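Local coordinates for putative branched-chain amino acid ABC transporter, periplasmic branched-chain amino acid-binding protein (Pseudomonas protegens Pf-5, PDB 4RU0) that probably binds branched-chain amino acids or related solutes in the periplasm and delivers them to an ABC transporter, at residues Val108-Asn112 with Asn333-Ala337; Phe147-Phe151 with Arg359-Glu363; Glu363-Asp369 with Asn383-Cys388. All coordinates share one frame; numbering follows the deposited sequence.

Contact 1: residues Val108-Asn112 with Asn333-Ala337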
loop_
_atom_site.group_PDB
_atom_site.type_symbol
_atom_site.label_atom_id
_atom_site.label_comp_id
_atom_site.label_asym_id
_atom_site.label_seq_id
_atom_site.Cartn_x
_atom_site.Cartn_y
_atom_site.Cartn_z
ATOM N N VAL A 108 7.325 -15.840 -0.334
ATOM C CA VAL A 108 7.209 -14.441 -0.723
ATOM C C VAL A 108 7.974 -13.577 0.268
ATOM O O VAL A 108 8.153 -13.959 1.427
ATOM C CB VAL A 108 5.739 -13.971 -0.774
ATOM C CG1 VAL A 108 5.008 -14.603 -1.953
ATOM C CG2 VAL A 108 5.045 -14.303 0.527
ATOM N N TYR A 109 8.436 -12.417 -0.192
ATOM C CA TYR A 109 9.208 -11.533 0.667
ATOM C C TYR A 109 8.689 -10.089 0.650
ATOM O O TYR A 109 8.476 -9.500 -0.413
ATOM C CB TYR A 109 10.683 -11.562 0.264
ATOM C CG TYR A 109 11.571 -10.857 1.261
ATOM C CD1 TYR A 109 12.089 -11.536 2.355
ATOM C CD2 TYR A 109 11.875 -9.506 1.121
ATOM C CE1 TYR A 109 12.892 -10.893 3.281
ATOM C CE2 TYR A 109 12.677 -8.856 2.040
ATOM C CZ TYR A 109 13.184 -9.553 3.117
ATOM O OH TYR A 109 13.982 -8.914 4.037
ATOM N N GLN A 110 8.502 -9.528 1.842
ATOM C CA GLN A 110 8.020 -8.153 1.997
ATOM C C GLN A 110 9.037 -7.306 2.745
ATOM O O GLN A 110 9.127 -7.375 3.968
ATOM C CB GLN A 110 6.683 -8.129 2.739
ATOM C CG GLN A 110 5.549 -8.791 1.987
ATOM C CD GLN A 110 4.613 -9.563 2.898
ATOM O OE1 GLN A 110 5.055 -10.292 3.786
ATOM N NE2 GLN A 110 3.312 -9.408 2.682
ATOM N N PRO A 111 9.817 -6.504 2.007
ATOM C CA PRO A 111 10.880 -5.698 2.622
ATOM C C PRO A 111 10.359 -4.631 3.588
ATOM O O PRO A 111 11.106 -4.209 4.465
ATOM C CB PRO A 111 11.579 -5.053 1.416
ATOM C CG PRO A 111 10.615 -5.157 0.295
ATOM C CD PRO A 111 9.815 -6.395 0.539
ATOM N N ASN A 112 9.102 -4.221 3.436
ATOM C CA ASN A 112 8.513 -3.189 4.291
ATOM C C ASN A 112 9.368 -1.923 4.327
ATOM O O ASN A 112 9.745 -1.444 5.396
ATOM C CB ASN A 112 8.307 -3.719 5.712
ATOM C CG ASN A 112 7.370 -4.915 5.762
ATOM O OD1 ASN A 112 6.352 -4.948 5.074
ATOM N ND2 ASN A 112 7.716 -5.911 6.575
ATOM N N ASN A 333 -1.398 -6.785 4.537
ATOM C CA ASN A 333 -0.093 -7.221 4.053
ATOM C C ASN A 333 0.103 -8.723 4.256
ATOM O O ASN A 333 0.571 -9.426 3.363
ATOM C CB ASN A 333 1.022 -6.448 4.765
ATOM C CG ASN A 333 2.258 -6.284 3.910
ATOM O OD1 ASN A 333 2.172 -6.199 2.684
ATOM N ND2 ASN A 333 3.422 -6.243 4.553
ATOM N N ALA A 334 -0.277 -9.208 5.436
ATOM C CA ALA A 334 -0.105 -10.610 5.788
ATOM C C ALA A 334 -1.088 -11.508 5.043
ATOM O O ALA A 334 -0.749 -12.627 4.662
ATOM C CB ALA A 334 -0.257 -10.797 7.288
ATOM N N ALA A 335 -2.304 -11.016 4.837
ATOM C CA ALA A 335 -3.347 -11.810 4.203
ATOM C C ALA A 335 -3.038 -12.079 2.732
ATOM O O ALA A 335 -3.332 -13.161 2.211
ATOM C CB ALA A 335 -4.689 -11.116 4.338
ATOM N N VAL A 336 -2.447 -11.089 2.072
ATOM C CA VAL A 336 -2.105 -11.199 0.659
ATOM C C VAL A 336 -1.125 -12.344 0.435
ATOM O O VAL A 336 -1.311 -13.172 -0.454
ATOM C CB VAL A 336 -1.509 -9.886 0.127
ATOM C CG1 VAL A 336 -0.866 -10.090 -1.237
ATOM C CG2 VAL A 336 -2.582 -8.824 0.051
ATOM N N ALA A 337 -0.093 -12.389 1.265
ATOM C CA ALA A 337 0.895 -13.449 1.190
ATOM C C ALA A 337 0.259 -14.802 1.499
ATOM O O ALA A 337 0.495 -15.781 0.789
ATOM C CB ALA A 337 2.042 -13.163 2.142
#

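Contact 2: residues Phe147-Phe151 with Arg359-Glu363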
loop_
_atom_site.group_PDB
_atom_site.type_symbol
_atom_site.label_atom_id
_atom_site.label_comp_id
_atom_site.label_asym_id
_atom_site.label_seq_id
_atom_site.Cartn_x
_atom_site.Cartn_y
_atom_site.Cartn_z
ATOM N N PHE A 147 8.866 -7.598 -15.007
ATOM C CA PHE A 147 9.203 -7.748 -13.592
ATOM C C PHE A 147 8.636 -9.026 -12.977
ATOM O O PHE A 147 7.716 -8.965 -12.168
ATOM C CB PHE A 147 8.710 -6.536 -12.806
ATOM C CG PHE A 147 9.454 -5.276 -13.120
ATOM C CD1 PHE A 147 9.063 -4.473 -14.177
ATOM C CD2 PHE A 147 10.547 -4.894 -12.358
ATOM C CE1 PHE A 147 9.749 -3.312 -14.465
ATOM C CE2 PHE A 147 11.234 -3.736 -12.641
ATOM C CZ PHE A 147 10.837 -2.942 -13.695
ATOM N N PRO A 148 9.212 -10.184 -13.337
ATOM C CA PRO A 148 8.711 -11.492 -12.905
ATOM C C PRO A 148 8.563 -11.629 -11.392
ATOM O O PRO A 148 7.596 -12.237 -10.938
ATOM C CB PRO A 148 9.778 -12.467 -13.422
ATOM C CG PRO A 148 10.492 -11.735 -14.487
ATOM C CD PRO A 148 10.465 -10.300 -14.101
ATOM N N TYR A 149 9.495 -11.069 -10.626
ATOM C CA TYR A 149 9.501 -11.268 -9.180
ATOM C C TYR A 149 9.337 -9.978 -8.369
ATOM O O TYR A 149 9.741 -9.902 -7.212
ATOM C CB TYR A 149 10.783 -12.000 -8.775
ATOM C CG TYR A 149 10.777 -13.425 -9.273
ATOM C CD1 TYR A 149 11.324 -13.754 -10.508
ATOM C CD2 TYR A 149 10.173 -14.434 -8.532
ATOM C CE1 TYR A 149 11.294 -15.053 -10.976
ATOM C CE2 TYR A 149 10.140 -15.736 -8.993
ATOM C CZ TYR A 149 10.697 -16.040 -10.213
ATOM O OH TYR A 149 10.665 -17.336 -10.672
ATOM N N ASN A 150 8.719 -8.974 -8.981
ATOM C CA ASN A 150 8.407 -7.727 -8.291
ATOM C C ASN A 150 6.903 -7.447 -8.349
ATOM O O ASN A 150 6.329 -7.348 -9.434
ATOM C CB ASN A 150 9.196 -6.569 -8.906
ATOM C CG ASN A 150 9.278 -5.364 -7.989
ATOM O OD1 ASN A 150 8.292 -4.972 -7.363
ATOM N ND2 ASN A 150 10.464 -4.771 -7.902
ATOM N N PHE A 151 6.269 -7.323 -7.183
ATOM C CA PHE A 151 4.813 -7.188 -7.107
ATOM C C PHE A 151 4.344 -5.958 -6.321
ATOM O O PHE A 151 4.196 -6.018 -5.098
ATOM C CB PHE A 151 4.196 -8.443 -6.472
ATOM C CG PHE A 151 4.306 -9.682 -7.319
ATOM C CD1 PHE A 151 3.226 -10.116 -8.077
ATOM C CD2 PHE A 151 5.482 -10.421 -7.350
ATOM C CE1 PHE A 151 3.318 -11.263 -8.853
ATOM C CE2 PHE A 151 5.580 -11.566 -8.127
ATOM C CZ PHE A 151 4.497 -11.990 -8.877
ATOM N N ARG A 359 5.598 -17.178 -6.608
ATOM C CA ARG A 359 5.373 -16.258 -7.713
ATOM C C ARG A 359 4.162 -16.710 -8.525
ATOM O O ARG A 359 3.370 -15.889 -8.988
ATOM C CB ARG A 359 6.621 -16.176 -8.595
ATOM C CG ARG A 359 6.700 -14.951 -9.481
ATOM C CD ARG A 359 5.967 -15.134 -10.799
ATOM N NE ARG A 359 6.364 -16.360 -11.479
ATOM C CZ ARG A 359 7.414 -16.461 -12.285
ATOM N NH1 ARG A 359 8.181 -15.402 -12.512
ATOM N NH2 ARG A 359 7.696 -17.621 -12.864
ATOM N N TRP A 360 4.025 -18.024 -8.689
ATOM C CA TRP A 360 2.896 -18.592 -9.418
ATOM C C TRP A 360 1.590 -18.317 -8.683
ATOM O O TRP A 360 0.567 -18.028 -9.302
ATOM C CB TRP A 360 3.073 -20.103 -9.619
ATOM C CG TRP A 360 2.040 -20.695 -10.536
ATOM C CD1 TRP A 360 2.163 -20.906 -11.878
ATOM C CD2 TRP A 360 0.718 -21.124 -10.181
ATOM N NE1 TRP A 360 1.004 -21.449 -12.380
ATOM C CE2 TRP A 360 0.101 -21.593 -11.359
ATOM C CE3 TRP A 360 -0.004 -21.164 -8.981
ATOM C CZ2 TRP A 360 -1.202 -22.091 -11.375
ATOM C CZ3 TRP A 360 -1.301 -21.657 -8.999
ATOM C CH2 TRP A 360 -1.884 -22.117 -10.190
ATOM N N GLY A 361 1.636 -18.413 -7.358
ATOM C CA GLY A 361 0.469 -18.171 -6.532
ATOM C C GLY A 361 0.011 -16.732 -6.650
ATOM O O GLY A 361 -1.171 -16.463 -6.879
ATOM N N LEU A 362 0.956 -15.806 -6.501
ATOM C CA LEU A 362 0.676 -14.385 -6.653
ATOM C C LEU A 362 0.016 -14.082 -7.989
ATOM O O LEU A 362 -0.989 -13.380 -8.036
ATOM C CB LEU A 362 1.960 -13.568 -6.510
ATOM C CG LEU A 362 2.463 -13.377 -5.080
ATOM C CD1 LEU A 362 3.914 -12.968 -5.085
ATOM C CD2 LEU A 362 1.618 -12.334 -4.366
ATOM N N GLU A 363 0.567 -14.633 -9.070
ATOM C CA GLU A 363 0.065 -14.342 -10.412
ATOM C C GLU A 363 -1.292 -14.998 -10.679
ATOM O O GLU A 363 -1.951 -14.701 -11.678
ATOM C CB GLU A 363 1.083 -14.778 -11.471
ATOM C CG GLU A 363 2.389 -13.987 -11.414
ATOM C CD GLU A 363 3.262 -14.157 -12.645
ATOM O OE1 GLU A 363 3.280 -15.259 -13.226
ATOM O OE2 GLU A 363 3.941 -13.177 -13.031
#

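Contact 3: residues Glu363-Asp369 with Asn383-Cys388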
loop_
_atom_site.group_PDB
_atom_site.type_symbol
_atom_site.label_atom_id
_atom_site.label_comp_id
_atom_site.label_asym_id
_atom_site.label_seq_id
_atom_site.Cartn_x
_atom_site.Cartn_y
_atom_site.Cartn_z
ATOM N N GLU A 363 0.567 -14.633 -9.070
ATOM C CA GLU A 363 0.065 -14.342 -10.412
ATOM C C GLU A 363 -1.292 -14.998 -10.679
ATOM O O GLU A 363 -1.951 -14.701 -11.678
ATOM C CB GLU A 363 1.083 -14.778 -11.471
ATOM C CG GLU A 363 2.389 -13.987 -11.414
ATOM C CD GLU A 363 3.262 -14.157 -12.645
ATOM O OE1 GLU A 363 3.280 -15.259 -13.226
ATOM O OE2 GLU A 363 3.941 -13.177 -13.031
ATOM N N HIS A 364 -1.719 -15.880 -9.784
ATOM C CA HIS A 364 -3.016 -16.523 -9.945
ATOM C C HIS A 364 -3.973 -16.165 -8.815
ATOM O O HIS A 364 -4.990 -16.823 -8.624
ATOM C CB HIS A 364 -2.851 -18.040 -10.043
ATOM C CG HIS A 364 -2.293 -18.493 -11.354
ATOM N ND1 HIS A 364 -0.951 -18.416 -11.657
ATOM C CD2 HIS A 364 -2.899 -19.000 -12.453
ATOM C CE1 HIS A 364 -0.753 -18.867 -12.882
ATOM N NE2 HIS A 364 -1.919 -19.229 -13.387
ATOM N N LEU A 365 -3.643 -15.113 -8.073
ATOM C CA LEU A 365 -4.527 -14.624 -7.029
ATOM C C LEU A 365 -5.877 -14.238 -7.612
ATOM O O LEU A 365 -5.954 -13.525 -8.610
ATOM C CB LEU A 365 -3.915 -13.427 -6.309
ATOM C CG LEU A 365 -3.190 -13.710 -4.998
ATOM C CD1 LEU A 365 -2.746 -12.405 -4.355
ATOM C CD2 LEU A 365 -4.085 -14.495 -4.062
ATOM N N ASN A 366 -6.938 -14.732 -6.989
ATOM C CA ASN A 366 -8.293 -14.374 -7.382
ATOM C C ASN A 366 -9.169 -14.282 -6.145
ATOM O O ASN A 366 -9.860 -15.232 -5.779
ATOM C CB ASN A 366 -8.865 -15.383 -8.378
ATOM C CG ASN A 366 -10.128 -14.881 -9.060
ATOM O OD1 ASN A 366 -10.953 -14.200 -8.448
ATOM N ND2 ASN A 366 -10.283 -15.218 -10.336
ATOM N N ILE A 367 -9.117 -13.124 -5.500
ATOM C CA ILE A 367 -9.892 -12.864 -4.297
ATOM C C ILE A 367 -11.261 -12.288 -4.642
ATOM O O ILE A 367 -11.358 -11.163 -5.133
ATOM C CB ILE A 367 -9.158 -11.892 -3.368
ATOM C CG1 ILE A 367 -7.731 -12.383 -3.092
ATOM C CG2 ILE A 367 -9.929 -11.707 -2.081
ATOM C CD1 ILE A 367 -7.674 -13.691 -2.359
ATOM N N ASP A 368 -12.306 -13.073 -4.384
ATOM C CA ASP A 368 -13.695 -12.662 -4.608
ATOM C C ASP A 368 -14.286 -11.966 -3.394
ATOM O O ASP A 368 -13.677 -11.929 -2.328
ATOM C CB ASP A 368 -14.574 -13.874 -4.947
ATOM C CG ASP A 368 -14.381 -14.361 -6.362
ATOM O OD1 ASP A 368 -14.062 -13.530 -7.238
ATOM O OD2 ASP A 368 -14.555 -15.573 -6.600
ATOM N N ASP A 369 -15.492 -11.434 -3.552
ATOM C CA ASP A 369 -16.251 -10.947 -2.408
ATOM C C ASP A 369 -16.664 -12.118 -1.521
ATOM O O ASP A 369 -16.694 -11.999 -0.293
ATOM C CB ASP A 369 -17.480 -10.164 -2.862
ATOM C CG ASP A 369 -17.151 -8.740 -3.239
ATOM O OD1 ASP A 369 -16.246 -8.155 -2.609
ATOM O OD2 ASP A 369 -17.800 -8.210 -4.165
ATOM N N ASN A 383 -11.138 -6.532 -3.757
ATOM C CA ASN A 383 -10.928 -7.696 -4.608
ATOM C C ASN A 383 -9.539 -7.665 -5.238
ATOM O O ASN A 383 -8.985 -6.593 -5.494
ATOM C CB ASN A 383 -11.993 -7.774 -5.708
ATOM C CG ASN A 383 -13.365 -8.158 -5.175
ATOM O OD1 ASN A 383 -13.636 -8.048 -3.978
ATOM N ND2 ASN A 383 -14.238 -8.616 -6.066
ATOM N N LEU A 384 -8.977 -8.844 -5.476
ATOM C CA LEU A 384 -7.677 -8.964 -6.129
ATOM C C LEU A 384 -7.727 -10.000 -7.235
ATOM O O LEU A 384 -8.098 -11.146 -7.005
ATOM C CB LEU A 384 -6.592 -9.351 -5.125
ATOM C CG LEU A 384 -6.042 -8.267 -4.207
ATOM C CD1 LEU A 384 -5.100 -8.889 -3.190
ATOM C CD2 LEU A 384 -5.330 -7.218 -5.035
ATOM N N LYS A 385 -7.358 -9.595 -8.439
ATOM C CA LYS A 385 -7.212 -10.539 -9.532
ATOM C C LYS A 385 -5.932 -10.223 -10.289
ATOM O O LYS A 385 -5.888 -9.306 -11.105
ATOM C CB LYS A 385 -8.425 -10.504 -10.462
ATOM C CG LYS A 385 -8.421 -11.599 -11.521
ATOM C CD LYS A 385 -9.834 -11.922 -11.991
ATOM C CE LYS A 385 -9.824 -12.730 -13.275
ATOM N NZ LYS A 385 -9.276 -11.939 -14.415
ATOM N N LEU A 386 -4.886 -10.988 -9.998
ATOM C CA LEU A 386 -3.587 -10.778 -10.622
ATOM C C LEU A 386 -3.381 -11.686 -11.821
ATOM O O LEU A 386 -4.124 -12.645 -12.032
ATOM C CB LEU A 386 -2.457 -11.003 -9.619
ATOM C CG LEU A 386 -2.110 -9.875 -8.648
ATOM C CD1 LEU A 386 -3.173 -9.732 -7.561
ATOM C CD2 LEU A 386 -0.732 -10.120 -8.043
ATOM N N SER A 387 -2.364 -11.362 -12.607
ATOM C CA SER A 387 -1.959 -12.175 -13.739
ATOM C C SER A 387 -0.484 -11.916 -13.993
ATOM O O SER A 387 0.115 -11.054 -13.346
ATOM C CB SER A 387 -2.785 -11.849 -14.984
ATOM O OG SER A 387 -2.388 -10.605 -15.549
ATOM N N CYS A 388 0.099 -12.657 -14.928
ATOM C CA CYS A 388 1.478 -12.416 -15.331
ATOM C C CYS A 388 1.615 -11.005 -15.901
ATOM O O CYS A 388 2.645 -10.355 -15.756
ATOM C CB CYS A 388 1.926 -13.454 -16.357
ATOM S SG CYS A 388 3.400 -12.981 -17.297
#

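Contact 1: residues Val108-Asn112 with Asn333-Ala337
Gln110 reaches across to the helix and sets its NE2 2.8 Å from Asn333 O, a backbone carbonyl. The N-H meets the oxygen at only 125°, so the hydrogen bond is weak in geometry despite its short length. The side chains of Gln110 and Asn333 come from opposite directions, their amide planes 35° apart. Asn333 ND2 gives at most a weak hydrogen bond to Asn112 OD1 at 3.2 Å, and the place of ND2 is itself less sure. At the other end, one methyl touches another: Val108 CG2 packs 3.6 Å from Ala337 CB, which also stands 4.0 Å from Gln110 NE2 and so flanks the amide with an apolar surface. In Gln110, CG anti to the carbonyl carbon (chi1 -65°) sends the chain toward the helix, and the bend at the next torsion brings the amide alongside Asn333 O and Ala337 CB. One shell further out, Asn112 ND2 hydrogen-bonds to Ala39 O, which positions that amide against strand 34-40. The contact thus illustrates a buried loop, lying before helix 114-126, docked on helix 325-348. Met57 of helix 47-67 touches both Gln110 and Asn333, Phe36 of strand 34-40 packs on Gln110 and Ala337, and Ile132 of strand 131-132 lies against Val108 and Gln110.

Contact 2: residues Phe147-Phe151 with Arg359-Glu363
Arg359 lays its guanidinium flat on the ring of Tyr149, the two planes 26° apart and their centres 4.5 Å from each other. The cation-pi contact is off-centre: Arg359 NH1 comes down near the phenol end, 3.5 Å from Tyr149 CZ, while the aliphatic part of the same arginine runs over the same face, toward the CD2-CE2 edge, with Arg359 CB 3.6 Å from Tyr149 CE2. Two bends in the arginine chain, at chi2 (-86°) and chi3 (-51°), fold it back so that methylenes and guanidinium can both serve one aromatic ring. Pro148 closes in at the edge of the guanidinium, its CB 3.5 Å from Arg359 NH1.

Phe151 takes a different set of partners. Leu362 CD1 sits over the middle of its ring, 3.7 Å from the centroid, in a CH-pi contact, and Leu362 CB adds a touch on the same ring at CE1. The rim of the ring meets two methylenes close to its plane, Arg359 CG at 3.7 Å from Phe151 CZ and Glu363 CG at 3.9 Å from Phe151 CE1. One turn apart along the chain, Arg359 NE and Glu363 OE1 are 3.7 Å from each other, a long ion pair with the oxygen well out of the guanidinium plane; the firmer partners of the carboxylate are Arg441 and His391, both at OE2.

The turn from Phe147 to Asn150 thus leads short strand 150-151, paired in parallel with strand 131-132, onto helix 355-363. His391 stacks on Phe151, and Leu362 reaches on to Pro130 and to Ala340 of helix 325-348.

Contact 3: residues Glu363-Asp369 with Asn383-Cys388
Asn383 brings its CB to 3.5 Å from Ile367 O, just before the paired residues. Leu384 and Ile367 form an antiparallel hydrogen-bonded pair: Ile367 N gives a bond of 2.7 Å to Leu384 O, in the carbonyl plane, and Leu384 N returns a weak one to Ile367 O. Their side chains run side by side on one face, Ile367 CG1 3.8 Å from Leu384 CB. Lys385 and Asn366, a non-hydrogen-bonded pair, share the other face, the lysine methylene CD lying 3.7 Å from Asn366 ND2. Leu386 N then binds Leu365 O at 3.1 Å, and Leu386 CD1 packs on Leu365 CB. At Ser387 pairing is reduced to a CA-H...O contact, Ser387 CA being 3.3 Å from Glu363 O. Finally Cys388, joined to Cys443, sets its CA 3.5 Å from Glu363 OE2, an oxygen also held by a salt bridge from Arg441. Were Glu363 replaced by an alanine, Arg441 would probably lose its carboxylate mate and a gap would be likely to open beside Cys388. The two strands, joined through a connection that carries helix 369-375, make a small antiparallel two-stranded sheet, separate from the seven-stranded mixed sheet of this alpha/beta periplasmic binding protein.

The three contacts form a continuous block in which each touches the other two. Contact 1 and contact 2, centres about 12 Å apart, meet where Val108 CG1 lies 3.7 Å from Leu362 CD1. Contact 2 passes into contact 3 through their shared residue Glu363, and Phe151 CD1 packs 4.0 Å from Leu386 CD2. Contacts 1 and 3, centres about 15 Å apart, join through Val336 CG2 and Leu384 CD1 at 4.1 Å. Contact 1 comes near the ligand: the side chain of Asn112 is about 5 Å from the bound pentaoxaheptadecane, whose pocket includes Tyr41, Tyr192, Trp243 and Trp269. Contacts 2 and 3 instead extend the packing toward the disulfide-linked C-terminal region.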